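PDB 5VXT: catechol 1,2-dioxygenase from Burkholderia ambifaria, which probably catalyses the iron(III)-dependent intradiol cleavage of catechol by dioxygen to cis,cis-muconate, opening the aromatic ring between its two hydroxylated carbons. Local coordinates for residues B[165-170]-B[241-246]; B[235-240]-B[258-263]. One frame throughout, in Å; residues are numbered along the deposited sequence.

Contact 1: residues B[165-170]-B[241-246]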
ATOM      1  N   ALA B 165      11.220 -17.811 -32.351  1.00 40.68           N
ATOM      2  CA  ALA B 165      10.428 -17.296 -31.240  1.00 43.82           C
ATOM      3  C   ALA B 165      10.976 -17.832 -29.926  1.00 38.85           C
ATOM      4  O   ALA B 165      11.431 -18.976 -29.843  1.00 39.88           O
ATOM      5  CB  ALA B 165       8.957 -17.685 -31.390  1.00 41.35           C
ATOM      6  N   LEU B 166      10.948 -16.996 -28.900  1.00 38.01           N
ATOM      7  CA  LEU B 166      11.420 -17.377 -27.577  1.00 39.64           C
ATOM      8  C   LEU B 166      10.218 -17.753 -26.719  1.00 38.76           C
ATOM      9  O   LEU B 166       9.378 -16.900 -26.402  1.00 35.26           O
ATOM     10  CB  LEU B 166      12.217 -16.244 -26.934  1.00 39.86           C
ATOM     11  CG  LEU B 166      12.814 -16.584 -25.570  1.00 37.83           C
ATOM     12  CD1 LEU B 166      13.873 -17.664 -25.742  1.00 43.40           C
ATOM     13  CD2 LEU B 166      13.400 -15.342 -24.931  1.00 37.82           C
ATOM     14  N   VAL B 167      10.138 -19.020 -26.339  1.00 37.48           N
ATOM     15  CA  VAL B 167       9.104 -19.502 -25.430  1.00 35.35           C
ATOM     16  C   VAL B 167       9.729 -19.655 -24.054  1.00 35.33           C
ATOM     17  O   VAL B 167      10.661 -20.446 -23.872  1.00 40.06           O
ATOM     18  CB  VAL B 167       8.501 -20.832 -25.912  1.00 40.40           C
ATOM     19  CG1 VAL B 167       7.380 -21.273 -24.968  1.00 34.55           C
ATOM     20  CG2 VAL B 167       7.996 -20.707 -27.339  1.00 38.43           C
ATOM     21  N   GLU B 168       9.229 -18.893 -23.081  1.00 34.27           N
ATOM     22  CA  GLU B 168       9.645 -19.045 -21.700  1.00 34.17           C
ATOM     23  C   GLU B 168       8.530 -19.701 -20.902  1.00 40.21           C
ATOM     24  O   GLU B 168       7.346 -19.496 -21.177  1.00 32.94           O
ATOM     25  CB  GLU B 168       9.996 -17.693 -21.072  1.00 37.55           C
ATOM     26  CG  GLU B 168      11.103 -16.988 -21.806  1.00 40.77           C
ATOM     27  CD  GLU B 168      11.398 -15.648 -21.210  1.00 37.65           C
ATOM     28  OE1 GLU B 168      12.059 -15.614 -20.154  1.00 42.46           O
ATOM     29  OE2 GLU B 168      10.960 -14.640 -21.797  1.00 37.32           O
ATOM     30  N   CYS B 169       8.928 -20.462 -19.889  1.00 40.81           N
ATOM     31  CA  CYS B 169       8.018 -21.314 -19.138  1.00 33.60           C
ATOM     32  C   CYS B 169       8.416 -21.285 -17.669  1.00 33.92           C
ATOM     33  O   CYS B 169       9.603 -21.384 -17.351  1.00 34.16           O
ATOM     34  CB  CYS B 169       8.069 -22.746 -19.713  1.00 34.62           C
ATOM     35  SG  CYS B 169       7.296 -24.015 -18.739  1.00 41.89           S
ATOM     36  N   TRP B 170       7.442 -21.123 -16.771  1.00 32.33           N
ATOM     37  CA  TRP B 170       7.739 -21.316 -15.360  1.00 35.61           C
ATOM     38  C   TRP B 170       6.516 -21.881 -14.655  1.00 33.92           C
ATOM     39  O   TRP B 170       5.379 -21.557 -15.014  1.00 34.70           O
ATOM     40  CB  TRP B 170       8.222 -20.014 -14.682  1.00 34.34           C
ATOM     41  CG  TRP B 170       7.289 -18.810 -14.643  1.00 37.17           C
ATOM     42  CD1 TRP B 170       6.654 -18.312 -13.536  1.00 36.11           C
ATOM     43  CD2 TRP B 170       6.955 -17.919 -15.725  1.00 33.68           C
ATOM     44  NE1 TRP B 170       5.931 -17.189 -13.865  1.00 30.43           N
ATOM     45  CE2 TRP B 170       6.095 -16.926 -15.198  1.00 31.84           C
ATOM     46  CE3 TRP B 170       7.285 -17.872 -17.086  1.00 30.77           C
ATOM     47  CZ2 TRP B 170       5.549 -15.910 -15.985  1.00 31.66           C
ATOM     48  CZ3 TRP B 170       6.743 -16.854 -17.866  1.00 31.05           C
ATOM     49  CH2 TRP B 170       5.888 -15.886 -17.310  1.00 29.52           C
ATOM     50  N   PHE B 241       3.474 -18.984 -19.486  1.00 29.42           N
ATOM     51  CA  PHE B 241       4.309 -18.768 -20.660  1.00 30.09           C
ATOM     52  C   PHE B 241       4.410 -17.296 -21.046  1.00 29.74           C
ATOM     53  O   PHE B 241       3.431 -16.547 -20.978  1.00 28.96           O
ATOM     54  CB  PHE B 241       3.794 -19.552 -21.873  1.00 30.48           C
ATOM     55  CG  PHE B 241       3.687 -21.033 -21.639  1.00 35.63           C
ATOM     56  CD1 PHE B 241       4.748 -21.878 -21.949  1.00 32.08           C
ATOM     57  CD2 PHE B 241       2.527 -21.582 -21.116  1.00 31.06           C
ATOM     58  CE1 PHE B 241       4.652 -23.248 -21.741  1.00 34.54           C
ATOM     59  CE2 PHE B 241       2.429 -22.951 -20.902  1.00 31.14           C
ATOM     60  CZ  PHE B 241       3.494 -23.779 -21.214  1.00 32.21           C
ATOM     61  N   PHE B 242       5.614 -16.910 -21.471  1.00 34.09           N
ATOM     62  CA  PHE B 242       5.858 -15.783 -22.355  1.00 30.63           C
ATOM     63  C   PHE B 242       6.202 -16.328 -23.729  1.00 31.54           C
ATOM     64  O   PHE B 242       6.967 -17.290 -23.828  1.00 32.36           O
ATOM     65  CB  PHE B 242       7.059 -14.945 -21.903  1.00 31.06           C
ATOM     66  CG  PHE B 242       6.775 -14.022 -20.770  1.00 30.27           C
ATOM     67  CD1 PHE B 242       5.518 -13.476 -20.605  1.00 29.30           C
ATOM     68  CD2 PHE B 242       7.783 -13.680 -19.890  1.00 30.61           C
ATOM     69  CE1 PHE B 242       5.261 -12.602 -19.553  1.00 31.63           C
ATOM     70  CE2 PHE B 242       7.531 -12.797 -18.826  1.00 29.94           C
ATOM     71  CZ  PHE B 242       6.268 -12.273 -18.671  1.00 31.60           C
ATOM     72  N   VAL B 243       5.693 -15.696 -24.786  1.00 31.53           N
ATOM     73  CA  VAL B 243       6.186 -15.972 -26.142  1.00 32.56           C
ATOM     74  C   VAL B 243       6.574 -14.657 -26.803  1.00 34.88           C
ATOM     75  O   VAL B 243       5.732 -13.768 -26.978  1.00 34.85           O
ATOM     76  CB  VAL B 243       5.167 -16.725 -27.009  1.00 32.53           C
ATOM     77  CG1 VAL B 243       5.804 -17.104 -28.353  1.00 33.75           C
ATOM     78  CG2 VAL B 243       4.699 -17.992 -26.304  1.00 32.21           C
ATOM     79  N   THR B 244       7.841 -14.545 -27.191  1.00 35.37           N
ATOM     80  CA  THR B 244       8.385 -13.320 -27.756  1.00 37.68           C
ATOM     81  C   THR B 244       9.007 -13.617 -29.109  1.00 35.99           C
ATOM     82  O   THR B 244       9.697 -14.628 -29.265  1.00 37.66           O
ATOM     83  CB  THR B 244       9.439 -12.720 -26.833  1.00 37.29           C
ATOM     84  OG1 THR B 244       8.876 -12.552 -25.531  1.00 39.77           O
ATOM     85  CG2 THR B 244       9.924 -11.370 -27.362  1.00 41.22           C
ATOM     86  N   SER B 245       8.767 -12.734 -30.081  1.00 42.12           N
ATOM     87  CA  SER B 245       9.322 -12.877 -31.424  1.00 43.51           C
ATOM     88  C   SER B 245       9.073 -11.598 -32.208  1.00 43.14           C
ATOM     89  O   SER B 245       8.003 -10.994 -32.088  1.00 40.95           O
ATOM     90  CB  SER B 245       8.696 -14.062 -32.168  1.00 53.71           C
ATOM     91  OG  SER B 245       7.333 -13.804 -32.447  1.00 59.17           O
ATOM     92  N   ASP B 246      10.051 -11.195 -33.018  1.00 44.95           N
ATOM     93  CA  ASP B 246       9.892  -9.997 -33.832  0.56 46.27           C
ATOM     94  C   ASP B 246       8.719 -10.169 -34.788  1.00 40.15           C
ATOM     95  O   ASP B 246       8.435 -11.272 -35.256  1.00 44.65           O
ATOM     96  CB  ASP B 246      11.167  -9.715 -34.624  0.56 50.69           C
ATOM     97  CG  ASP B 246      12.421 -10.036 -33.842  0.56 52.41           C
ATOM     98  OD1 ASP B 246      12.566  -9.536 -32.706  0.56 51.76           O
ATOM     99  OD2 ASP B 246      13.259 -10.800 -34.365  0.56 55.35           O
TER
HETATM  100  O   HOH W   1       9.434 -14.923 -24.275  1.00 26.62           O
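One face of the F242 ring receives the edge of W170, whose CH2 stands 3.7 Å above the ring plane and over its centre. The pair is an edge-to-face stack, with planes 58° apart and ring centroids 4.9 Å apart. W170 reaches it because CG lies between its backbone N and carbonyl carbon (chi1 61°), which swings the indole toward the neighbouring strand. At the edge of the same phenyl ring, near its plane, lies E168 OE2, 3.8 Å from F242 CD2, where the slightly positive ring hydrogens suit a carboxylate. The F241 ring, among the residues pointing the other way, meets V167 CG1 and C169 CB obliquely; C169 SG adds a sulfur-aromatic contact, also oblique. Small, apolar V167, C169 and V243 suit this buried side.

Between these two layers of side chains the strands run antiparallel: L166 exchanges two backbone hydrogen bonds with T244, and E168 two with F242. The bond from L166 N to T244 O is short, 2.7 Å, and nearly straight, whereas F242 N approaches E168 O from above the carbonyl plane. A water joins the polar groups of the F242 side: it donates to L166 O and E168 OE2 and accepts from T244 OG1. The other carboxylate oxygen, E168 OE1, is hydrogen-bonded to Y124.

Strands 166-170 and 238-244 are inner neighbours in a mixed sheet, flanked by 193-197 and 251-256. This sheet faces a second one in a beta sandwich, as in intradiol dioxygenases, and between the two V167, C169 and F241 pack on F206 of strand 203-209.

Contact 2: residues B[235-240]-B[258-263]. With FE (Fe (III) ion), chain J; CAQ (catechol), chain K; EDO (1,2-ethanediol), chain M.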
ATOM      1  N   ARG B 235      -4.690 -21.238  -6.063  1.00 30.59           N
ATOM      2  CA  ARG B 235      -4.785 -21.344  -7.512  1.00 28.05           C
ATOM      3  C   ARG B 235      -4.783 -22.815  -7.919  1.00 31.79           C
ATOM      4  O   ARG B 235      -4.185 -23.650  -7.234  1.00 32.66           O
ATOM      5  CB  ARG B 235      -3.624 -20.635  -8.240  1.00 27.60           C
ATOM      6  CG  ARG B 235      -3.477 -19.146  -7.982  1.00 29.40           C
ATOM      7  CD  ARG B 235      -2.956 -18.436  -9.226  1.00 30.11           C
ATOM      8  NE  ARG B 235      -3.854 -18.684 -10.343  1.00 43.20           N
ATOM      9  CZ  ARG B 235      -3.471 -18.777 -11.609  1.00 48.69           C
ATOM     10  NH1 ARG B 235      -2.191 -18.635 -11.935  1.00 46.34           N
ATOM     11  NH2 ARG B 235      -4.375 -19.027 -12.547  1.00 48.90           N
ATOM     12  N   PRO B 236      -5.448 -23.164  -9.014  1.00 31.24           N
ATOM     13  CA  PRO B 236      -5.277 -24.507  -9.576  1.00 29.78           C
ATOM     14  C   PRO B 236      -3.885 -24.670 -10.169  1.00 29.95           C
ATOM     15  O   PRO B 236      -3.177 -23.697 -10.443  1.00 33.66           O
ATOM     16  CB  PRO B 236      -6.357 -24.574 -10.660  1.00 34.24           C
ATOM     17  CG  PRO B 236      -6.530 -23.117 -11.075  1.00 30.98           C
ATOM     18  CD  PRO B 236      -6.397 -22.351  -9.795  1.00 34.09           C
ATOM     19  N   ALA B 237      -3.491 -25.932 -10.367  1.00 31.72           N
ATOM     20  CA  ALA B 237      -2.190 -26.208 -10.969  1.00 31.32           C
ATOM     21  C   ALA B 237      -2.129 -25.624 -12.377  1.00 36.85           C
ATOM     22  O   ALA B 237      -3.084 -25.725 -13.151  1.00 34.75           O
ATOM     23  CB  ALA B 237      -1.929 -27.718 -11.006  1.00 32.62           C
ATOM     24  N   HIS B 238      -0.998 -25.012 -12.714  1.00 30.51           N
ATOM     25  CA  HIS B 238      -0.916 -24.258 -13.956  1.00 30.66           C
ATOM     26  C   HIS B 238       0.542 -24.100 -14.356  1.00 30.31           C
ATOM     27  O   HIS B 238       1.457 -24.355 -13.567  1.00 36.36           O
ATOM     28  CB  HIS B 238      -1.570 -22.884 -13.816  1.00 28.98           C
ATOM     29  CG  HIS B 238      -0.899 -22.016 -12.805  1.00 31.42           C
ATOM     30  ND1 HIS B 238      -1.157 -22.118 -11.455  1.00 34.95           N
ATOM     31  CD2 HIS B 238       0.042 -21.052 -12.938  1.00 30.99           C
ATOM     32  CE1 HIS B 238      -0.414 -21.244 -10.800  1.00 37.83           C
ATOM     33  NE2 HIS B 238       0.321 -20.586 -11.677  1.00 36.35           N
ATOM     34  N   VAL B 239       0.739 -23.667 -15.601  1.00 32.64           N
ATOM     35  CA  VAL B 239       2.056 -23.385 -16.162  1.00 30.51           C
ATOM     36  C   VAL B 239       1.975 -22.048 -16.888  1.00 31.48           C
ATOM     37  O   VAL B 239       1.036 -21.819 -17.656  1.00 31.56           O
ATOM     38  CB  VAL B 239       2.518 -24.499 -17.126  1.00 32.72           C
ATOM     39  CG1 VAL B 239       3.864 -24.163 -17.717  1.00 33.73           C
ATOM     40  CG2 VAL B 239       2.577 -25.824 -16.401  1.00 32.63           C
ATOM     41  N   HIS B 240       2.957 -21.172 -16.652  1.00 34.56           N
ATOM     42  CA  HIS B 240       3.024 -19.846 -17.261  1.00 30.34           C
ATOM     43  C   HIS B 240       3.839 -19.860 -18.545  1.00 32.76           C
ATOM     44  O   HIS B 240       4.811 -20.606 -18.666  1.00 30.88           O
ATOM     45  CB  HIS B 240       3.683 -18.851 -16.312  1.00 28.89           C
ATOM     46  CG  HIS B 240       2.910 -18.585 -15.062  1.00 35.25           C
ATOM     47  ND1 HIS B 240       2.009 -17.547 -14.959  1.00 30.18           N
ATOM     48  CD2 HIS B 240       2.915 -19.203 -13.856  1.00 34.81           C
ATOM     49  CE1 HIS B 240       1.491 -17.538 -13.744  1.00 31.13           C
ATOM     50  NE2 HIS B 240       2.023 -18.531 -13.054  1.00 36.52           N
ATOM     51  N   GLU B 258      -5.615 -30.032 -16.606  1.00 35.85           N
ATOM     52  CA  GLU B 258      -6.966 -30.549 -16.755  1.00 36.83           C
ATOM     53  C   GLU B 258      -7.413 -31.274 -15.489  1.00 36.29           C
ATOM     54  O   GLU B 258      -6.664 -32.065 -14.911  1.00 40.14           O
ATOM     55  CB  GLU B 258      -7.013 -31.488 -17.959  1.00 36.88           C
ATOM     56  CG  GLU B 258      -8.081 -32.548 -17.914  1.00 45.64           C
ATOM     57  CD  GLU B 258      -8.186 -33.321 -19.221  1.00 46.93           C
ATOM     58  OE1 GLU B 258      -9.273 -33.296 -19.836  1.00 47.71           O
ATOM     59  OE2 GLU B 258      -7.185 -33.950 -19.637  1.00 42.57           O
ATOM     60  N   GLY B 259      -8.630 -30.970 -15.038  1.00 35.74           N
ATOM     61  CA  GLY B 259      -9.241 -31.709 -13.955  1.00 37.83           C
ATOM     62  C   GLY B 259      -8.989 -31.173 -12.565  1.00 40.50           C
ATOM     63  O   GLY B 259      -9.512 -31.744 -11.600  1.00 35.82           O
ATOM     64  N   ASP B 260      -8.216 -30.106 -12.421  1.00 40.59           N
ATOM     65  CA  ASP B 260      -7.982 -29.540 -11.097  1.00 37.75           C
ATOM     66  C   ASP B 260      -9.292 -28.996 -10.537  1.00 36.17           C
ATOM     67  O   ASP B 260      -9.979 -28.227 -11.219  1.00 37.86           O
ATOM     68  CB  ASP B 260      -6.924 -28.438 -11.177  1.00 38.13           C
ATOM     69  CG  ASP B 260      -6.404 -28.026  -9.813  1.00 38.27           C
ATOM     70  OD1 ASP B 260      -7.210 -27.531  -8.990  1.00 37.46           O
ATOM     71  OD2 ASP B 260      -5.193 -28.214  -9.561  1.00 37.96           O
ATOM     72  N   PRO B 261      -9.682 -29.366  -9.313  1.00 43.21           N
ATOM     73  CA  PRO B 261     -10.984 -28.915  -8.794  1.00 42.19           C
ATOM     74  C   PRO B 261     -11.066 -27.413  -8.563  1.00 42.61           C
ATOM     75  O   PRO B 261     -12.171 -26.891  -8.386  1.00 44.18           O
ATOM     76  CB  PRO B 261     -11.131 -29.695  -7.483  1.00 44.28           C
ATOM     77  CG  PRO B 261      -9.740 -30.026  -7.079  1.00 45.83           C
ATOM     78  CD  PRO B 261      -8.956 -30.208  -8.348  1.00 45.06           C
ATOM     79  N   LEU B 262      -9.946 -26.701  -8.582  1.00 39.27           N
ATOM     80  CA  LEU B 262      -9.943 -25.259  -8.397  1.00 44.50           C
ATOM     81  C   LEU B 262      -9.956 -24.494  -9.713  1.00 41.49           C
ATOM     82  O   LEU B 262      -9.837 -23.265  -9.697  1.00 38.86           O
ATOM     83  CB  LEU B 262      -8.728 -24.838  -7.571  1.00 48.27           C
ATOM     84  CG  LEU B 262      -8.750 -25.179  -6.083  1.00 49.54           C
ATOM     85  CD1 LEU B 262      -7.444 -24.741  -5.442  1.00 51.86           C
ATOM     86  CD2 LEU B 262      -9.939 -24.517  -5.396  1.00 46.58           C
ATOM     87  N   ILE B 263     -10.102 -25.188 -10.849  1.00 35.08           N
ATOM     88  CA  ILE B 263      -9.990 -24.513 -12.139  1.00 29.55           C
ATOM     89  C   ILE B 263     -11.016 -23.398 -12.268  1.00 36.44           C
ATOM     90  O   ILE B 263     -10.701 -22.304 -12.745  1.00 44.25           O
ATOM     91  CB  ILE B 263     -10.099 -25.528 -13.292  1.00 38.95           C
ATOM     92  CG1 ILE B 263      -8.731 -26.139 -13.570  1.00 41.07           C
ATOM     93  CG2 ILE B 263     -10.608 -24.864 -14.562  1.00 35.35           C
ATOM     94  CD1 ILE B 263      -8.735 -27.066 -14.745  1.00 34.67           C
TER
HETATM   95 FE    FE J 402       1.816 -19.292 -11.167  0.83 28.10          FE
HETATM   96  C1  CAQ K 403      -0.056 -15.544  -7.532  1.00 59.25           C
HETATM   97  C2  CAQ K 403       0.876 -16.562  -7.721  1.00 57.60           C
HETATM   98  C3  CAQ K 403       0.956 -17.189  -8.956  1.00 58.90           C
HETATM   99  O3  CAQ K 403       1.848 -18.184  -9.194  1.00 53.81           O
HETATM  100  C4  CAQ K 403       0.051 -16.763 -10.039  1.00 61.92           C
HETATM  101  O4  CAQ K 403       0.125 -17.380 -11.243  1.00 62.28           O
HETATM  102  C5  CAQ K 403      -0.861 -15.742  -9.807  1.00 62.81           C
HETATM  103  C6  CAQ K 403      -0.911 -15.138  -8.554  1.00 60.01           C
HETATM  104  C1  EDO M 405     -12.583 -18.725 -12.259  1.00 36.59           C
HETATM  105  O1  EDO M 405     -11.278 -19.222 -11.961  1.00 35.74           O
HETATM  106  C2  EDO M 405     -12.413 -17.375 -12.938  1.00 43.35           C
HETATM  107  O2  EDO M 405     -11.272 -17.460 -13.799  1.00 44.68           O
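P236 lies against the turn formed by D260 to I263, its CB 3.9 Å from L262 CB and 4.1 Å from I263 CG1. The rigid proline ring offers a compact apolar surface to these branched side chains and cannot donate a backbone N-H; the next residue does so instead. A237 N gives a nearly linear hydrogen bond of 3.0 Å to D260 OD2, meeting it from well above the carboxylate plane. The small A237 side chain leaves room for that oxygen: A237 CB is 3.6 Å from D260 OD2.

The other carboxylate oxygen of D260 serves its own turn: OD1, through its anti lone pair, accepts from L262 N at 2.9 Å, an Asx turn. With CG anti to the backbone N (chi1 -167°), the carboxylate can bridge its own turn and the A237 backbone. The backbone bond from I263 N to D260 O closes a type I beta turn, in which P261 suits the second position with its fixed phi.

On its other side, the 235-240 segment carries the non-haem iron site of an intradiol dioxygenase. H238 NE2 and H240 NE2 each bind the iron at 2.0 Å, and Y178 supplies another protein ligand. Catechol binds the iron through O3, 2.3 Å from it, and also through O4, whose place is less certain.

Behind the first shell, H238 ND1 donates to P236 O at 2.8 Å, with that oxygen close to the imidazole plane, which fixes the ring's rotation. Imidazole suits this place because one nitrogen can donate while the other binds iron. R235 lays NH1 over one face of the H238 ring; its several N-H groups let it hold D266, by a salt bridge from NH2, and Q254, from NH1, at once. H240 is stacked on W170.

Overall arrangement
After the N-terminal helices and several earlier strands, among them 147-155, the chain enters strand 166-170. Contact 1 closes a long loop of 70 residues from there to 241-246, taking in strands 193-197 and 203-209 and helix 221-229. Before that loop closes, residues 235-240 open contact 2, whose shorter loop returns through strand 251-256 to 258-263. The two loops therefore cross rather than nest. Strand 238-244 serves both: its first half carries iron ligands and its second half pairs with 166-170. The contacts meet where W170 O probably accepts a hydrogen bond from H240 N and C169 SG packs on V239, joining the sheet interior to the metal site.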